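Local coordinates for protein putative glutathionylspermidine synthase (PDB 3N6X) that is of unproven function but probably acts as an ATP-dependent ligase built on a circularly permuted ATP-grasp fold, at residues Ala145-Val150 / Phe157-Asp162; Thr323-Pro328 / Thr346-Lys351; Ser342-Tyr347 / Ala405-Ala410; Pro424-Leu429 / Gly454-Asn459. All blocks are in the same frame, centred on the assembly; numbering follows the deposited sequence.

Contact 1: Ala145-Val150 / Phe157-Asp162; sequences AGVDLV and FYVLED
Val150 and Asp148 bury the most surface of any residues in the interface between the two arms of an antiparallel beta hairpin, strands 144-151 and 157-163, and the pairing changes register between them. Val150 faces Tyr158 as a hydrogen-bonded pair, with Val150 N to Tyr158 O at 3.0 Å and Tyr158 N returning to Val150 O. At Asp148 one residue meets two: its O accepts from Leu160 N at 2.7 Å, while its N donates to Glu161 O. This register shift fits a beta bulge, and the helical psi of Leu160 (-37°) marks where the extra residue is taken up.

At this irregularity the CB of Leu160 points toward the other strand. Val150 receives the side chain with CG1, which chi1 of -64° sets opposite the carbonyl carbon, so that Val150 CG1 rests 3.7 Å from Leu160 CD1 and the two side chains cross near a right angle. On the other face Leu149 CD2 and Val147 CG1 close round the two methyls of Val159, the tightest approach being 3.5 Å from Leu149 CD2 to Val159 CG2.

Asp148 is buried and probably carries its charge. Its OD1 forms a salt bridge with Arg430 and its OD2 a hydrogen bond with Asn163 at the end of the second strand, which probably offsets the cost of a like charge alongside. That neighbour is Glu161, whose carboxylate is turned 54° from that of Asp148, with Asp148 OD2 and Glu161 OE1 3.8 Å apart.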
loop_
_atom_site.group_PDB
_atom_site.type_symbol
_atom_site.label_atom_id
_atom_site.label_comp_id
_atom_site.label_asym_id
_atom_site.label_seq_id
_atom_site.Cartn_x
_atom_site.Cartn_y
_atom_site.Cartn_z
ATOM N N ALA A 145 6.677 2.405 2.102
ATOM C CA ALA A 145 5.441 3.160 2.074
ATOM C C ALA A 145 4.605 2.719 0.896
ATOM O O ALA A 145 5.072 2.760 -0.243
ATOM C CB ALA A 145 5.746 4.642 1.961
ATOM N N GLY A 146 3.394 2.272 1.179
ATOM C CA GLY A 146 2.415 1.929 0.156
ATOM C C GLY A 146 1.524 3.123 -0.128
ATOM O O GLY A 146 1.083 3.804 0.801
ATOM N N VAL A 147 1.314 3.436 -1.401
ATOM C CA VAL A 147 0.504 4.592 -1.803
ATOM C C VAL A 147 -0.645 4.099 -2.655
ATOM O O VAL A 147 -0.413 3.629 -3.758
ATOM C CB VAL A 147 1.366 5.656 -2.581
ATOM C CG1 VAL A 147 0.551 6.908 -2.888
ATOM C CG2 VAL A 147 2.641 6.015 -1.814
ATOM N N ASP A 148 -1.878 4.193 -2.161
ATOM C CA ASP A 148 -3.029 3.748 -2.949
ATOM C C ASP A 148 -3.464 4.838 -3.937
ATOM O O ASP A 148 -3.801 5.950 -3.531
ATOM C CB ASP A 148 -4.184 3.266 -2.043
ATOM C CG ASP A 148 -3.821 2.023 -1.221
ATOM O OD1 ASP A 148 -3.273 1.059 -1.807
ATOM O OD2 ASP A 148 -4.074 2.024 0.012
ATOM N N LEU A 149 -3.380 4.535 -5.236
ATOM C CA LEU A 149 -3.650 5.501 -6.305
ATOM C C LEU A 149 -4.809 5.099 -7.167
ATOM O O LEU A 149 -4.984 3.917 -7.465
ATOM C CB LEU A 149 -2.411 5.669 -7.208
ATOM C CG LEU A 149 -1.157 6.164 -6.544
ATOM C CD1 LEU A 149 0.052 5.799 -7.360
ATOM C CD2 LEU A 149 -1.210 7.658 -6.339
ATOM N N VAL A 150 -5.547 6.096 -7.661
ATOM C CA VAL A 150 -6.647 5.899 -8.605
ATOM C C VAL A 150 -6.474 6.866 -9.765
ATOM O O VAL A 150 -5.872 7.932 -9.600
ATOM C CB VAL A 150 -8.057 6.001 -7.959
ATOM C CG1 VAL A 150 -8.280 4.893 -6.936
ATOM C CG2 VAL A 150 -8.308 7.384 -7.349
ATOM N N PHE A 157 -4.252 11.557 -11.576
ATOM C CA PHE A 157 -4.073 10.532 -10.544
ATOM C C PHE A 157 -4.321 11.097 -9.153
ATOM O O PHE A 157 -3.844 12.192 -8.841
ATOM C CB PHE A 157 -2.661 9.930 -10.611
ATOM C CG PHE A 157 -2.479 8.893 -11.687
ATOM C CD1 PHE A 157 -2.767 7.554 -11.442
ATOM C CD2 PHE A 157 -2.001 9.247 -12.945
ATOM C CE1 PHE A 157 -2.597 6.590 -12.442
ATOM C CE2 PHE A 157 -1.833 8.284 -13.945
ATOM C CZ PHE A 157 -2.130 6.961 -13.687
ATOM N N TYR A 158 -5.022 10.330 -8.295
ATOM C CA TYR A 158 -5.315 10.738 -6.918
ATOM C C TYR A 158 -4.783 9.744 -5.903
ATOM O O TYR A 158 -4.993 8.539 -6.061
ATOM C CB TYR A 158 -6.826 10.892 -6.707
ATOM C CG TYR A 158 -7.443 12.028 -7.478
ATOM C CD1 TYR A 158 -7.545 13.301 -6.921
ATOM C CD2 TYR A 158 -8.000 11.821 -8.734
ATOM C CE1 TYR A 158 -8.151 14.347 -7.613
ATOM C CE2 TYR A 158 -8.583 12.865 -9.449
ATOM C CZ TYR A 158 -8.679 14.122 -8.876
ATOM O OH TYR A 158 -9.267 15.144 -9.582
ATOM N N VAL A 159 -4.177 10.242 -4.805
ATOM C CA VAL A 159 -3.758 9.362 -3.702
ATOM C C VAL A 159 -4.964 9.158 -2.790
ATOM O O VAL A 159 -5.451 10.119 -2.207
ATOM C CB VAL A 159 -2.545 9.916 -2.903
ATOM C CG1 VAL A 159 -2.207 9.003 -1.726
ATOM C CG2 VAL A 159 -1.333 10.123 -3.803
ATOM N N LEU A 160 -5.465 7.930 -2.688
ATOM C CA LEU A 160 -6.607 7.638 -1.813
ATOM C C LEU A 160 -6.189 7.533 -0.349
ATOM O O LEU A 160 -6.971 7.878 0.537
ATOM C CB LEU A 160 -7.278 6.310 -2.220
ATOM C CG LEU A 160 -8.325 6.343 -3.323
ATOM C CD1 LEU A 160 -9.128 5.077 -3.305
ATOM C CD2 LEU A 160 -9.264 7.504 -3.161
ATOM N N GLU A 161 -4.997 6.970 -0.095
ATOM C CA GLU A 161 -4.545 6.645 1.256
ATOM C C GLU A 161 -3.050 6.371 1.268
ATOM O O GLU A 161 -2.508 5.888 0.275
ATOM C CB GLU A 161 -5.294 5.373 1.733
ATOM C CG GLU A 161 -5.237 5.104 3.225
ATOM C CD GLU A 161 -6.070 3.918 3.675
ATOM O OE1 GLU A 161 -6.403 3.062 2.822
ATOM O OE2 GLU A 161 -6.391 3.846 4.884
ATOM N N ASP A 162 -2.398 6.605 2.423
ATOM C CA ASP A 162 -0.985 6.277 2.633
ATOM C C ASP A 162 -0.902 5.046 3.566
ATOM O O ASP A 162 -1.770 4.879 4.417
ATOM C CB ASP A 162 -0.236 7.487 3.240
ATOM C CG ASP A 162 -0.283 8.745 2.371
ATOM O OD1 ASP A 162 0.303 8.724 1.263
ATOM O OD2 ASP A 162 -0.878 9.758 2.816
#

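Contact 2: Thr323-Pro328 / Thr346-Lys351; sequences TYIYVP and TYQLSK
Where the chain winds into helix 327-335, Tyr324 and Ile325 lean on the chain at and around short strand 347-348 and on the type I beta turn from Gln348 to Lys351, whose last residue is the N-cap of the next helix. Ile325 provides most of the surface on its side. Its chi1 of 66° puts CG1 between the backbone N and the carbonyl carbon and sends its two ends to different partners: Ile325 CG2 lies 3.5 Å from Gln348 NE2, and Ile325 CD1 meets Lys351 NZ tip to tip at 3.7 Å.

Gln348 and Lys351 bond to each other at their polar ends. The side chain of Gln348 bends at chi2 (78°), bringing OE1 within 2.8 Å of Lys351 NZ, which lies 26° out of the Gln348 side-chain carbonyl plane, while Gln348 NE2 makes a weak bond back to Thr346 O. Ile325 therefore packs against a linked row of amide and ammonium groups.

Tyr324 approaches Thr346 at about a right angle, with Tyr324 CE2 3.3 Å from Thr346 OG1, a hydroxyl that is hydrogen-bonded to Val344 O. The phenol oxygen passes beyond this contact: Tyr324 OH bonds to Val159 O and Val344 N, which probably restrict the ring's swing. The Tyr324 side chain also touches Arg94 of helix 81-105. Segment 346-351 contains strand 347-348, one of the two outer strands of a four-stranded antiparallel sheet, beside 403-407, and leads into helix 352-360.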
loop_
_atom_site.group_PDB
_atom_site.type_symbol
_atom_site.label_atom_id
_atom_site.label_comp_id
_atom_site.label_asym_id
_atom_site.label_seq_id
_atom_site.Cartn_x
_atom_site.Cartn_y
_atom_site.Cartn_z
ATOM N N THR A 323 -4.677 12.798 9.744
ATOM C CA THR A 323 -3.443 13.474 9.309
ATOM C C THR A 323 -3.390 13.577 7.790
ATOM O O THR A 323 -2.796 14.509 7.263
ATOM C CB THR A 323 -2.214 12.776 9.892
ATOM O OG1 THR A 323 -2.401 12.615 11.292
ATOM C CG2 THR A 323 -0.941 13.549 9.656
ATOM N N TYR A 324 -4.032 12.620 7.097
ATOM C CA TYR A 324 -4.088 12.517 5.639
ATOM C C TYR A 324 -4.360 13.862 4.956
ATOM O O TYR A 324 -3.758 14.168 3.919
ATOM C CB TYR A 324 -5.158 11.467 5.229
ATOM C CG TYR A 324 -5.492 11.469 3.751
ATOM C CD1 TYR A 324 -4.672 10.818 2.827
ATOM C CD2 TYR A 324 -6.627 12.119 3.273
ATOM C CE1 TYR A 324 -4.981 10.810 1.466
ATOM C CE2 TYR A 324 -6.935 12.135 1.911
ATOM C CZ TYR A 324 -6.118 11.470 1.013
ATOM O OH TYR A 324 -6.419 11.502 -0.325
ATOM N N ILE A 325 -5.246 14.671 5.543
ATOM C CA ILE A 325 -5.655 15.937 4.948
ATOM C C ILE A 325 -4.549 17.007 4.927
ATOM O O ILE A 325 -4.643 17.963 4.156
ATOM C CB ILE A 325 -6.991 16.431 5.564
ATOM C CG1 ILE A 325 -6.824 16.779 7.063
ATOM C CG2 ILE A 325 -8.125 15.369 5.340
ATOM C CD1 ILE A 325 -7.992 17.591 7.667
ATOM N N TYR A 326 -3.487 16.830 5.742
ATOM C CA TYR A 326 -2.379 17.798 5.821
ATOM C C TYR A 326 -1.201 17.469 4.913
ATOM O O TYR A 326 -0.263 18.258 4.828
ATOM C CB TYR A 326 -1.906 17.955 7.279
ATOM C CG TYR A 326 -3.023 18.367 8.213
ATOM C CD1 TYR A 326 -3.599 19.632 8.130
ATOM C CD2 TYR A 326 -3.535 17.477 9.155
ATOM C CE1 TYR A 326 -4.660 20.001 8.959
ATOM C CE2 TYR A 326 -4.585 17.838 9.996
ATOM C CZ TYR A 326 -5.160 19.092 9.878
ATOM O OH TYR A 326 -6.193 19.445 10.703
ATOM N N VAL A 327 -1.238 16.310 4.238
ATOM C CA VAL A 327 -0.127 15.862 3.392
ATOM C C VAL A 327 0.273 16.880 2.304
ATOM O O VAL A 327 1.445 17.251 2.266
ATOM C CB VAL A 327 -0.275 14.393 2.884
ATOM C CG1 VAL A 327 0.933 13.987 2.041
ATOM C CG2 VAL A 327 -0.437 13.443 4.058
ATOM N N PRO A 328 -0.683 17.484 1.532
ATOM C CA PRO A 328 -0.281 18.521 0.561
ATOM C C PRO A 328 0.464 19.697 1.209
ATOM O O PRO A 328 1.426 20.203 0.627
ATOM C CB PRO A 328 -1.613 18.959 -0.067
ATOM C CG PRO A 328 -2.512 17.819 0.118
ATOM C CD PRO A 328 -2.131 17.194 1.427
ATOM N N THR A 346 -11.631 14.786 1.675
ATOM C CA THR A 346 -12.085 13.748 2.593
ATOM C C THR A 346 -12.747 14.336 3.799
ATOM O O THR A 346 -12.198 15.237 4.432
ATOM C CB THR A 346 -10.926 12.801 2.962
ATOM O OG1 THR A 346 -10.264 12.410 1.773
ATOM C CG2 THR A 346 -11.399 11.549 3.703
ATOM N N TYR A 347 -13.934 13.827 4.125
ATOM C CA TYR A 347 -14.703 14.270 5.281
ATOM C C TYR A 347 -14.476 13.314 6.421
ATOM O O TYR A 347 -14.531 12.112 6.211
ATOM C CB TYR A 347 -16.204 14.316 4.929
ATOM C CG TYR A 347 -16.528 15.266 3.797
ATOM C CD1 TYR A 347 -16.756 16.619 4.039
ATOM C CD2 TYR A 347 -16.620 14.813 2.483
ATOM C CE1 TYR A 347 -17.094 17.491 3.006
ATOM C CE2 TYR A 347 -16.941 15.680 1.439
ATOM C CZ TYR A 347 -17.153 17.025 1.703
ATOM O OH TYR A 347 -17.404 17.906 0.675
ATOM N N GLN A 348 -14.183 13.827 7.621
ATOM C CA GLN A 348 -14.020 12.968 8.806
ATOM C C GLN A 348 -15.291 13.078 9.645
ATOM O O GLN A 348 -15.538 14.120 10.249
ATOM C CB GLN A 348 -12.775 13.359 9.631
ATOM C CG GLN A 348 -11.431 13.072 8.928
ATOM C CD GLN A 348 -11.123 14.118 7.876
ATOM O OE1 GLN A 348 -11.175 15.329 8.133
ATOM N NE2 GLN A 348 -10.896 13.676 6.641
ATOM N N LEU A 349 -16.131 12.022 9.630
ATOM C CA LEU A 349 -17.435 12.019 10.320
ATOM C C LEU A 349 -17.331 12.128 11.834
ATOM O O LEU A 349 -18.329 12.379 12.494
ATOM C CB LEU A 349 -18.318 10.833 9.873
ATOM C CG LEU A 349 -18.987 10.996 8.495
ATOM C CD1 LEU A 349 -17.983 10.848 7.358
ATOM C CD2 LEU A 349 -20.073 10.015 8.313
ATOM N N SER A 350 -16.097 12.085 12.366
ATOM C CA SER A 350 -15.816 12.366 13.775
ATOM C C SER A 350 -15.971 13.881 14.047
ATOM O O SER A 350 -16.002 14.294 15.204
ATOM C CB SER A 350 -14.396 11.931 14.124
ATOM O OG SER A 350 -13.436 12.610 13.332
ATOM N N LYS A 351 -16.033 14.705 12.966
ATOM C CA LYS A 351 -16.167 16.163 13.059
ATOM C C LYS A 351 -17.590 16.548 12.752
ATOM O O LYS A 351 -18.144 16.091 11.753
ATOM C CB LYS A 351 -15.190 16.863 12.085
ATOM C CG LYS A 351 -13.721 16.580 12.400
ATOM C CD LYS A 351 -12.801 16.988 11.249
ATOM C CE LYS A 351 -11.398 16.443 11.423
ATOM N NZ LYS A 351 -10.499 16.864 10.317
#

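Contact 3: Ser342-Tyr347 / Ala405-Ala410; sequences SNVPTY and AQPTLA
Two first torsions of similar sense, -48° at Thr346 and -71° at Gln406, place OG1 and CG each across from its own carbonyl carbon and lay the side chains alongside each other, pointing the same way. The extended Gln406 chain then brings its amide to the hydroxyl: Gln406 NE2 donates to Thr346 OG1 at 3.2 Å, nearly straight (165°), with the oxygen in the amide plane. Thr346 OG1 gives its own proton to Val344 O at 2.6 Å, so the hydroxyl both accepts and donates a hydrogen bond.

The backbones join at a single antiparallel hydrogen-bonded pair. Tyr347 N reaches Ala405 O at 2.8 Å, and Ala405 N answers to Tyr347 O. The same Ala405 O also sits at the edge of the Tyr347 ring, 3.4 Å from Tyr347 CD2. Farther along, Val344 CG2 and Leu409 CD1 meet tip to tip at 3.9 Å, while Pro345 O is 3.2 Å from Pro407 CD.

Strand 403-407 lies between 347-348 and 365-369, and Lys368 NZ of the latter is hydrogen-bonded to Gln406 OE1. Helix 352-360 covers Ala405 and stacks Tyr357 on Tyr347, whereas Val344 turns to Tyr158 and Leu160 of strand 157-163.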
loop_
_atom_site.group_PDB
_atom_site.type_symbol
_atom_site.label_atom_id
_atom_site.label_comp_id
_atom_site.label_asym_id
_atom_site.label_seq_id
_atom_site.Cartn_x
_atom_site.Cartn_y
_atom_site.Cartn_z
ATOM N N SER A 342 -2.486 14.533 -6.277
ATOM C CA SER A 342 -3.526 15.186 -5.490
ATOM C C SER A 342 -4.139 14.284 -4.475
ATOM O O SER A 342 -4.387 13.112 -4.750
ATOM C CB SER A 342 -4.628 15.740 -6.392
ATOM O OG SER A 342 -4.213 16.934 -7.030
ATOM N N ASN A 343 -4.496 14.867 -3.326
ATOM C CA ASN A 343 -5.297 14.225 -2.308
ATOM C C ASN A 343 -6.746 14.203 -2.810
ATOM O O ASN A 343 -7.095 14.927 -3.750
ATOM C CB ASN A 343 -5.239 15.040 -1.012
ATOM C CG ASN A 343 -4.370 14.456 0.072
ATOM O OD1 ASN A 343 -3.402 13.729 -0.178
ATOM N ND2 ASN A 343 -4.674 14.805 1.309
ATOM N N VAL A 344 -7.581 13.410 -2.176
ATOM C CA VAL A 344 -9.006 13.381 -2.476
ATOM C C VAL A 344 -9.692 14.174 -1.343
ATOM O O VAL A 344 -9.349 13.943 -0.184
ATOM C CB VAL A 344 -9.526 11.905 -2.544
ATOM C CG1 VAL A 344 -11.039 11.849 -2.753
ATOM C CG2 VAL A 344 -8.807 11.126 -3.632
ATOM N N PRO A 345 -10.627 15.132 -1.627
ATOM C CA PRO A 345 -11.326 15.811 -0.514
ATOM C C PRO A 345 -11.977 14.764 0.387
ATOM O O PRO A 345 -12.627 13.835 -0.114
ATOM C CB PRO A 345 -12.357 16.697 -1.225
ATOM C CG PRO A 345 -11.820 16.863 -2.613
ATOM C CD PRO A 345 -11.151 15.571 -2.935
ATOM N N THR A 346 -11.631 14.786 1.675
ATOM C CA THR A 346 -12.085 13.748 2.593
ATOM C C THR A 346 -12.747 14.336 3.799
ATOM O O THR A 346 -12.198 15.237 4.432
ATOM C CB THR A 346 -10.926 12.801 2.962
ATOM O OG1 THR A 346 -10.264 12.410 1.773
ATOM C CG2 THR A 346 -11.399 11.549 3.703
ATOM N N TYR A 347 -13.934 13.827 4.125
ATOM C CA TYR A 347 -14.703 14.270 5.281
ATOM C C TYR A 347 -14.476 13.314 6.421
ATOM O O TYR A 347 -14.531 12.112 6.211
ATOM C CB TYR A 347 -16.204 14.316 4.929
ATOM C CG TYR A 347 -16.528 15.266 3.797
ATOM C CD1 TYR A 347 -16.756 16.619 4.039
ATOM C CD2 TYR A 347 -16.620 14.813 2.483
ATOM C CE1 TYR A 347 -17.094 17.491 3.006
ATOM C CE2 TYR A 347 -16.941 15.680 1.439
ATOM C CZ TYR A 347 -17.153 17.025 1.703
ATOM O OH TYR A 347 -17.404 17.906 0.675
ATOM N N ALA A 405 -15.750 10.086 4.476
ATOM C CA ALA A 405 -16.499 10.144 3.221
ATOM C C ALA A 405 -15.739 10.936 2.189
ATOM O O ALA A 405 -14.994 11.842 2.539
ATOM C CB ALA A 405 -17.886 10.748 3.445
ATOM N N GLN A 406 -15.883 10.565 0.922
ATOM C CA GLN A 406 -15.217 11.248 -0.178
ATOM C C GLN A 406 -16.213 11.431 -1.313
ATOM O O GLN A 406 -17.165 10.653 -1.419
ATOM C CB GLN A 406 -14.012 10.418 -0.667
ATOM C CG GLN A 406 -12.829 10.380 0.313
ATOM C CD GLN A 406 -11.829 9.304 -0.029
ATOM O OE1 GLN A 406 -12.153 8.295 -0.664
ATOM N NE2 GLN A 406 -10.600 9.464 0.448
ATOM N N PRO A 407 -16.017 12.424 -2.205
ATOM C CA PRO A 407 -16.903 12.519 -3.373
ATOM C C PRO A 407 -16.731 11.289 -4.270
ATOM O O PRO A 407 -15.653 10.693 -4.277
ATOM C CB PRO A 407 -16.430 13.795 -4.069
ATOM C CG PRO A 407 -15.009 13.949 -3.654
ATOM C CD PRO A 407 -14.928 13.423 -2.263
ATOM N N THR A 408 -17.804 10.862 -4.968
ATOM C CA THR A 408 -17.725 9.701 -5.872
ATOM C C THR A 408 -16.893 10.081 -7.093
ATOM O O THR A 408 -17.268 10.987 -7.842
ATOM C CB THR A 408 -19.135 9.159 -6.218
ATOM O OG1 THR A 408 -19.834 8.874 -5.000
ATOM C CG2 THR A 408 -19.082 7.892 -7.085
ATOM N N LEU A 409 -15.707 9.468 -7.218
ATOM C CA LEU A 409 -14.749 9.796 -8.272
ATOM C C LEU A 409 -14.995 8.983 -9.528
ATOM O O LEU A 409 -15.399 7.817 -9.438
ATOM C CB LEU A 409 -13.306 9.556 -7.778
ATOM C CG LEU A 409 -12.806 10.428 -6.624
ATOM C CD1 LEU A 409 -11.550 9.842 -6.018
ATOM C CD2 LEU A 409 -12.546 11.854 -7.078
ATOM N N ALA A 410 -14.682 9.573 -10.703
ATOM C CA ALA A 410 -14.782 8.882 -11.992
ATOM C C ALA A 410 -13.613 7.871 -12.138
ATOM O O ALA A 410 -12.709 8.066 -12.964
ATOM C CB ALA A 410 -14.762 9.897 -13.132
#

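Contact 4: Pro424-Leu429 / Gly454-Asn459; sequences PRHVDL and GSLVVN
Leu456 lays one methyl over the imidazole of His426 in a CH-pi contact: Leu456 CD2 stands 3.7 Å from the ring centroid, only 11° off the ring normal. The backbone takes the same ring from a different direction, since Ser455 O lies at its edge, near the ring plane, 3.0 Å from His426 CD2. Face and edge are therefore addressed by consecutive residues of one loop. An ST turn shapes that loop, with Val457 N donating to Ser455 OG at 3.1 Å.

Two residues on from His426, Asp428 meets Val458 of the loop, their side chains crossing obliquely. A chi1 of 82° holds the Asp428 carboxylate between its backbone N and carbonyl carbon, and Val458 CG2 comes to 3.4 Å from Asp428 OD2. The other methyl, Val458 CG1, lies 3.8 Å from His426 O, so the two methyls touch His426 O and the Asp428 carboxylate separately. Here the loop joining strands 446-450 and 464-471 covers strand 423-435 while running in nearly the same direction.

Arg448 forms a salt bridge with Asp428 OD2, and Leu411 O a weak bond with His426 ND1. Between the segments themselves there is no conventional hydrogen bond, and the methyl and ring C-H approaches imply a join made by van der Waals and CH-pi contact.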
loop_
_atom_site.group_PDB
_atom_site.type_symbol
_atom_site.label_atom_id
_atom_site.label_comp_id
_atom_site.label_asym_id
_atom_site.label_seq_id
_atom_site.Cartn_x
_atom_site.Cartn_y
_atom_site.Cartn_z
ATOM N N PRO A 424 -15.152 -2.965 -19.475
ATOM C CA PRO A 424 -14.406 -2.112 -18.537
ATOM C C PRO A 424 -14.775 -2.382 -17.078
ATOM O O PRO A 424 -15.956 -2.528 -16.756
ATOM C CB PRO A 424 -14.816 -0.688 -18.955
ATOM C CG PRO A 424 -15.368 -0.824 -20.334
ATOM C CD PRO A 424 -16.021 -2.159 -20.356
ATOM N N ARG A 425 -13.751 -2.493 -16.201
ATOM C CA ARG A 425 -13.929 -2.684 -14.758
ATOM C C ARG A 425 -13.009 -1.751 -13.971
ATOM O O ARG A 425 -11.919 -1.419 -14.439
ATOM C CB ARG A 425 -13.723 -4.149 -14.345
ATOM C CG ARG A 425 -14.835 -5.093 -14.824
ATOM C CD ARG A 425 -16.180 -4.757 -14.207
ATOM N NE ARG A 425 -17.223 -5.719 -14.575
ATOM C CZ ARG A 425 -18.023 -5.587 -15.631
ATOM N NH1 ARG A 425 -17.864 -4.571 -16.470
ATOM N NH2 ARG A 425 -18.965 -6.489 -15.873
ATOM N N HIS A 426 -13.466 -1.297 -12.796
ATOM C CA HIS A 426 -12.723 -0.345 -11.969
ATOM C C HIS A 426 -11.476 -0.956 -11.327
ATOM O O HIS A 426 -11.520 -2.071 -10.807
ATOM C CB HIS A 426 -13.643 0.299 -10.917
ATOM C CG HIS A 426 -14.758 1.109 -11.514
ATOM N ND1 HIS A 426 -14.507 2.274 -12.229
ATOM C CD2 HIS A 426 -16.094 0.901 -11.477
ATOM C CE1 HIS A 426 -15.691 2.721 -12.614
ATOM N NE2 HIS A 426 -16.677 1.931 -12.182
ATOM N N VAL A 427 -10.359 -0.219 -11.383
ATOM C CA VAL A 427 -9.075 -0.658 -10.810
ATOM C C VAL A 427 -8.463 0.405 -9.906
ATOM O O VAL A 427 -8.697 1.609 -10.099
ATOM C CB VAL A 427 -8.040 -1.062 -11.913
ATOM C CG1 VAL A 427 -8.412 -2.380 -12.579
ATOM C CG2 VAL A 427 -7.861 0.050 -12.948
ATOM N N ASP A 428 -7.575 -0.027 -9.012
ATOM C CA ASP A 428 -6.726 0.878 -8.259
ATOM C C ASP A 428 -5.277 0.355 -8.283
ATOM O O ASP A 428 -5.044 -0.787 -8.705
ATOM C CB ASP A 428 -7.268 1.162 -6.845
ATOM C CG ASP A 428 -6.963 0.131 -5.783
ATOM O OD1 ASP A 428 -6.488 -0.963 -6.138
ATOM O OD2 ASP A 428 -7.227 0.410 -4.597
ATOM N N LEU A 429 -4.312 1.200 -7.897
ATOM C CA LEU A 429 -2.900 0.886 -8.016
ATOM C C LEU A 429 -2.140 1.129 -6.709
ATOM O O LEU A 429 -2.241 2.215 -6.129
ATOM C CB LEU A 429 -2.321 1.776 -9.138
ATOM C CG LEU A 429 -1.053 1.293 -9.812
ATOM C CD1 LEU A 429 -1.339 0.108 -10.744
ATOM C CD2 LEU A 429 -0.395 2.415 -10.581
ATOM N N GLY A 454 -20.393 -2.306 -12.280
ATOM C CA GLY A 454 -20.748 -1.082 -11.567
ATOM C C GLY A 454 -20.086 -0.911 -10.209
ATOM O O GLY A 454 -20.113 0.189 -9.644
ATOM N N SER A 455 -19.477 -1.995 -9.672
ATOM C CA SER A 455 -18.827 -1.983 -8.356
ATOM C C SER A 455 -17.547 -1.141 -8.312
ATOM O O SER A 455 -16.796 -1.096 -9.287
ATOM C CB SER A 455 -18.532 -3.405 -7.890
ATOM O OG SER A 455 -17.929 -3.425 -6.605
ATOM N N LEU A 456 -17.291 -0.506 -7.155
ATOM C CA LEU A 456 -16.071 0.264 -6.894
ATOM C C LEU A 456 -15.321 -0.382 -5.729
ATOM O O LEU A 456 -14.369 0.189 -5.204
ATOM C CB LEU A 456 -16.409 1.732 -6.582
ATOM C CG LEU A 456 -17.094 2.499 -7.716
ATOM C CD1 LEU A 456 -18.065 3.519 -7.176
ATOM C CD2 LEU A 456 -16.081 3.154 -8.624
ATOM N N VAL A 457 -15.746 -1.596 -5.349
ATOM C CA VAL A 457 -15.132 -2.364 -4.270
ATOM C C VAL A 457 -14.024 -3.278 -4.849
ATOM O O VAL A 457 -14.294 -4.418 -5.260
ATOM C CB VAL A 457 -16.196 -3.150 -3.430
ATOM C CG1 VAL A 457 -15.541 -3.913 -2.273
ATOM C CG2 VAL A 457 -17.285 -2.213 -2.906
ATOM N N VAL A 458 -12.780 -2.743 -4.920
ATOM C CA VAL A 458 -11.613 -3.488 -5.420
ATOM C C VAL A 458 -11.147 -4.492 -4.368
ATOM O O VAL A 458 -10.338 -5.377 -4.664
ATOM C CB VAL A 458 -10.461 -2.555 -5.883
ATOM C CG1 VAL A 458 -10.899 -1.684 -7.054
ATOM C CG2 VAL A 458 -9.935 -1.702 -4.731
ATOM N N ASN A 459 -11.679 -4.355 -3.140
ATOM C CA ASN A 459 -11.374 -5.215 -2.003
ATOM C C ASN A 459 -11.841 -6.653 -2.268
ATOM O O ASN A 459 -12.987 -6.876 -2.679
ATOM C CB ASN A 459 -12.010 -4.650 -0.724
ATOM C CG ASN A 459 -11.734 -3.172 -0.512
ATOM O OD1 ASN A 459 -12.426 -2.296 -1.056
ATOM N ND2 ASN A 459 -10.702 -2.864 0.265
#

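From the N terminus, contact 1 comes first and closes the short hairpin loop between strands 144-151 and 157-163. Contact 2 closes a 17-residue excursion holding most of helix 327-335. Contact 3 opens before contact 2 ends, the two sharing Thr346 and Tyr347, so they overlap rather than nest; contact 3 spans 57 residues to reach strand 403-407. Contact 4 follows in series, bridging 24 residues of strand-rich chain. Strand 157-163 pairs with 342-343, and 144-151 with 423-435, which ties contacts 1, 3 and 4 to the large mixed sheet. Contacts 2 and 3 link that sheet and helix 327-335 to the four-stranded sheet, probably one of the lobes of the ATP-grasp fold.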